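Local coordinates for protein type I modular polyketide synthase (Streptomyces albus subsp. albus, PDB 6IYT) that probably selects an extender unit such as ethylmalonyl from its coenzyme A thioester and transfers it to the acyl carrier protein during salinomycin assembly, at residues S223-V234 against L335-V345. Sequence-based numbering, arbitrary orientation.
Sequences SGALSLGDAAQV and LSFVEPREGSV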
loop_
_atom_site.group_PDB
_atom_site.type_symbol
_atom_site.label_atom_id
_atom_site.label_comp_id
_atom_site.label_asym_id
_atom_site.label_seq_id
_atom_site.Cartn_x
_atom_site.Cartn_y
_atom_site.Cartn_z
ATOM N N SER A 223 -3.880 -8.785 9.974
ATOM C CA SER A 223 -3.940 -8.747 11.431
ATOM C C SER A 223 -4.281 -10.133 12.027
ATOM O O SER A 223 -4.251 -10.305 13.244
ATOM C CB SER A 223 -4.944 -7.714 11.914
ATOM O OG SER A 223 -6.276 -8.175 11.761
ATOM N N GLY A 224 -4.808 -11.030 11.201
ATOM C CA GLY A 224 -5.289 -12.321 11.710
ATOM C C GLY A 224 -6.716 -12.296 12.268
ATOM O O GLY A 224 -7.187 -13.310 12.843
ATOM N N ALA A 225 -7.441 -11.202 12.029
ATOM C CA ALA A 225 -8.798 -11.092 12.489
ATOM C C ALA A 225 -9.695 -12.062 11.690
ATOM O O ALA A 225 -10.710 -12.554 12.201
ATOM C CB ALA A 225 -9.300 -9.670 12.344
ATOM N N LEU A 226 -9.360 -12.270 10.423
ATOM C CA LEU A 226 -9.986 -13.335 9.657
ATOM C C LEU A 226 -8.927 -14.320 9.259
ATOM O O LEU A 226 -7.829 -13.930 8.923
ATOM C CB LEU A 226 -10.644 -12.787 8.400
ATOM C CG LEU A 226 -11.896 -11.909 8.573
ATOM C CD1 LEU A 226 -12.316 -11.367 7.223
ATOM C CD2 LEU A 226 -13.004 -12.707 9.217
ATOM N N SER A 227 -9.306 -15.583 9.127
ATOM C CA SER A 227 -8.428 -16.546 8.501
ATOM C C SER A 227 -8.203 -16.119 7.043
ATOM O O SER A 227 -9.029 -15.428 6.448
ATOM C CB SER A 227 -9.045 -17.958 8.583
ATOM O OG SER A 227 -10.162 -18.095 7.728
ATOM N N LEU A 228 -7.102 -16.547 6.454
ATOM C CA LEU A 228 -6.894 -16.344 5.034
ATOM C C LEU A 228 -8.050 -16.844 4.189
ATOM O O LEU A 228 -8.477 -16.174 3.236
ATOM C CB LEU A 228 -5.644 -17.063 4.598
ATOM C CG LEU A 228 -4.694 -16.365 3.676
ATOM C CD1 LEU A 228 -4.461 -14.915 4.107
ATOM C CD2 LEU A 228 -3.391 -17.161 3.694
ATOM N N GLY A 229 -8.531 -18.050 4.500
ATOM C CA GLY A 229 -9.684 -18.612 3.798
ATOM C C GLY A 229 -10.915 -17.729 3.862
ATOM O O GLY A 229 -11.575 -17.522 2.858
ATOM N N ASP A 230 -11.281 -17.298 5.077
ATOM C CA ASP A 230 -12.488 -16.486 5.266
ATOM C C ASP A 230 -12.340 -15.144 4.552
ATOM O O ASP A 230 -13.250 -14.716 3.879
ATOM C CB ASP A 230 -12.792 -16.242 6.750
ATOM C CG ASP A 230 -13.564 -17.411 7.416
ATOM O OD1 ASP A 230 -13.921 -18.403 6.724
ATOM O OD2 ASP A 230 -13.811 -17.316 8.651
ATOM N N ALA A 231 -11.182 -14.486 4.700
ATOM C CA ALA A 231 -10.961 -13.184 4.026
ATOM C C ALA A 231 -11.058 -13.354 2.501
ATOM O O ALA A 231 -11.749 -12.590 1.801
ATOM C CB ALA A 231 -9.589 -12.609 4.419
ATOM N N ALA A 232 -10.411 -14.372 1.989
ATOM C CA ALA A 232 -10.478 -14.657 0.576
ATOM C C ALA A 232 -11.903 -14.879 0.084
ATOM O O ALA A 232 -12.321 -14.326 -0.945
ATOM C CB ALA A 232 -9.594 -15.834 0.233
ATOM N N GLN A 233 -12.666 -15.654 0.824
ATOM C CA GLN A 233 -14.018 -15.933 0.460
ATOM C C GLN A 233 -14.916 -14.691 0.526
ATOM O O GLN A 233 -15.762 -14.501 -0.356
ATOM C CB GLN A 233 -14.586 -17.066 1.330
ATOM C CG GLN A 233 -15.897 -17.602 0.831
ATOM C CD GLN A 233 -16.386 -18.827 1.606
ATOM O OE1 GLN A 233 -15.715 -19.330 2.492
ATOM N NE2 GLN A 233 -17.511 -19.361 1.182
ATOM N N VAL A 234 -14.667 -13.797 1.490
ATOM C CA VAL A 234 -15.400 -12.546 1.556
ATOM C C VAL A 234 -15.159 -11.713 0.308
ATOM O O VAL A 234 -16.118 -11.207 -0.314
ATOM C CB VAL A 234 -15.067 -11.713 2.792
ATOM C CG1 VAL A 234 -15.712 -10.372 2.706
ATOM C CG2 VAL A 234 -15.511 -12.407 4.069
ATOM N N LEU A 335 -22.285 -13.993 3.362
ATOM C CA LEU A 335 -21.107 -13.858 4.248
ATOM C C LEU A 335 -21.326 -14.412 5.652
ATOM O O LEU A 335 -20.503 -14.198 6.535
ATOM C CB LEU A 335 -20.720 -12.376 4.353
ATOM C CG LEU A 335 -20.415 -11.656 3.017
ATOM C CD1 LEU A 335 -19.849 -10.272 3.294
ATOM C CD2 LEU A 335 -19.462 -12.442 2.137
ATOM N N SER A 336 -22.396 -15.182 5.839
ATOM C CA SER A 336 -22.735 -15.705 7.176
ATOM C C SER A 336 -21.703 -16.730 7.691
ATOM O O SER A 336 -21.640 -17.011 8.890
ATOM C CB SER A 336 -24.113 -16.347 7.147
ATOM O OG SER A 336 -24.152 -17.403 6.187
ATOM N N PHE A 337 -20.903 -17.273 6.794
ATOM C CA PHE A 337 -19.847 -18.250 7.172
ATOM C C PHE A 337 -18.735 -17.658 8.032
ATOM O O PHE A 337 -17.929 -18.395 8.599
ATOM C CB PHE A 337 -19.240 -18.876 5.918
ATOM C CG PHE A 337 -18.487 -17.896 5.056
ATOM C CD1 PHE A 337 -17.168 -17.540 5.360
ATOM C CD2 PHE A 337 -19.119 -17.242 4.026
ATOM C CE1 PHE A 337 -16.481 -16.630 4.580
ATOM C CE2 PHE A 337 -18.425 -16.298 3.252
ATOM C CZ PHE A 337 -17.130 -15.957 3.579
ATOM N N VAL A 338 -18.550 -16.341 7.956
ATOM C CA VAL A 338 -17.346 -15.717 8.506
ATOM C C VAL A 338 -17.193 -15.995 9.997
ATOM O O VAL A 338 -18.152 -15.947 10.741
ATOM C CB VAL A 338 -17.340 -14.191 8.270
ATOM C CG1 VAL A 338 -16.156 -13.569 8.959
ATOM C CG2 VAL A 338 -17.267 -13.916 6.791
ATOM N N GLU A 339 -15.974 -16.341 10.408
ATOM C CA GLU A 339 -15.670 -16.544 11.819
ATOM C C GLU A 339 -14.552 -15.611 12.267
ATOM O O GLU A 339 -13.377 -16.028 12.373
ATOM C CB GLU A 339 -15.254 -17.981 12.063
ATOM C CG GLU A 339 -16.338 -18.965 11.721
ATOM C CD GLU A 339 -17.467 -19.000 12.754
ATOM O OE1 GLU A 339 -17.366 -18.315 13.778
ATOM O OE2 GLU A 339 -18.454 -19.728 12.535
ATOM N N PRO A 340 -14.893 -14.363 12.515
ATOM C CA PRO A 340 -13.905 -13.400 12.969
ATOM C C PRO A 340 -13.379 -13.733 14.350
ATOM O O PRO A 340 -14.079 -14.383 15.148
ATOM C CB PRO A 340 -14.683 -12.083 13.003
ATOM C CG PRO A 340 -16.109 -12.488 13.210
ATOM C CD PRO A 340 -16.252 -13.790 12.476
ATOM N N ARG A 341 -12.196 -13.235 14.655
ATOM C CA ARG A 341 -11.578 -13.460 15.959
ATOM C C ARG A 341 -10.615 -12.344 16.298
ATOM O O ARG A 341 -10.210 -11.557 15.423
ATOM C CB ARG A 341 -10.880 -14.834 16.018
ATOM C CG ARG A 341 -9.642 -14.958 15.112
ATOM C CD ARG A 341 -9.981 -15.556 13.769
ATOM N NE ARG A 341 -8.801 -15.576 12.900
ATOM C CZ ARG A 341 -8.271 -16.673 12.388
ATOM N NH1 ARG A 341 -8.958 -17.799 12.408
ATOM N NH2 ARG A 341 -7.151 -16.606 11.711
ATOM N N GLU A 342 -10.225 -12.277 17.573
ATOM C CA GLU A 342 -9.324 -11.230 18.037
ATOM C C GLU A 342 -7.944 -11.438 17.393
ATOM O O GLU A 342 -7.460 -12.588 17.269
ATOM C CB GLU A 342 -9.280 -11.178 19.617
ATOM C CG GLU A 342 -10.651 -10.877 20.256
ATOM C CD GLU A 342 -10.647 -10.577 21.792
ATOM O OE1 GLU A 342 -11.744 -10.531 22.380
ATOM O OE2 GLU A 342 -9.608 -10.283 22.370
ATOM N N GLY A 343 -7.449 -10.384 16.723
ATOM C CA GLY A 343 -6.248 -10.485 15.868
ATOM C C GLY A 343 -4.953 -10.202 16.656
ATOM O O GLY A 343 -4.993 -10.023 17.887
ATOM N N SER A 344 -3.828 -10.167 15.929
ATOM C CA SER A 344 -2.470 -9.958 16.494
ATOM C C SER A 344 -2.296 -8.539 16.941
ATOM O O SER A 344 -1.448 -8.219 17.794
ATOM C CB SER A 344 -1.419 -10.248 15.392
ATOM O OG SER A 344 -1.077 -11.605 15.395
ATOM N N VAL A 345 -3.022 -7.666 16.258
ATOM C CA VAL A 345 -2.763 -6.289 16.216
ATOM C C VAL A 345 -4.137 -5.646 15.950
ATOM O O VAL A 345 -4.971 -6.249 15.266
ATOM C CB VAL A 345 -1.747 -6.099 15.093
ATOM C CG1 VAL A 345 -2.265 -5.323 13.939
ATOM C CG2 VAL A 345 -0.419 -5.690 15.628
HETATM O O HOH W 1 -7.197 -7.337 14.159
HETATM O O HOH W 2 -11.796 -16.270 10.187
#
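The turn that links helix 215-223 to helix 228-245 in the acyltransferase domain is laced to the loop 335-345, which begins with a type I beta turn, chiefly through backbone carbonyls. Ser223 O accepts from Ser344 N (2.7 Å), Gly224 O from Arg341 NE (2.8 Å) and Ala225 O from Arg341 N (2.9 Å). Glycine suits position 224, where phi is positive and a CB would jam against Ser223 O. The bend at Arg341 chi2 (-94°) folds the guanidinium back over the turn: Gly224 O lies in its plane at NE, while Ser227 N sits over one face. Ser227 is the N-cap of helix 228-245, its OG accepting from Asp230 N. Asp230 OD2 takes Glu339 N at 3.0 Å from above the carboxylate plane; a water joins this oxygen to Ser227 N and Glu339 O. The flat amide of Gln233 stacks on the Phe337 ring, planes 13° apart, with CD over the ring centre. Val338 CG2 lies over the rim of the opposite face and packs on Val234 CG2 (3.6 Å), a contact suited to apolar beta-branched side chains. Val234 also packs on Ile217 of helix 215-223, and Leu226 and Leu335 both meet Trp366 of helix 363-371.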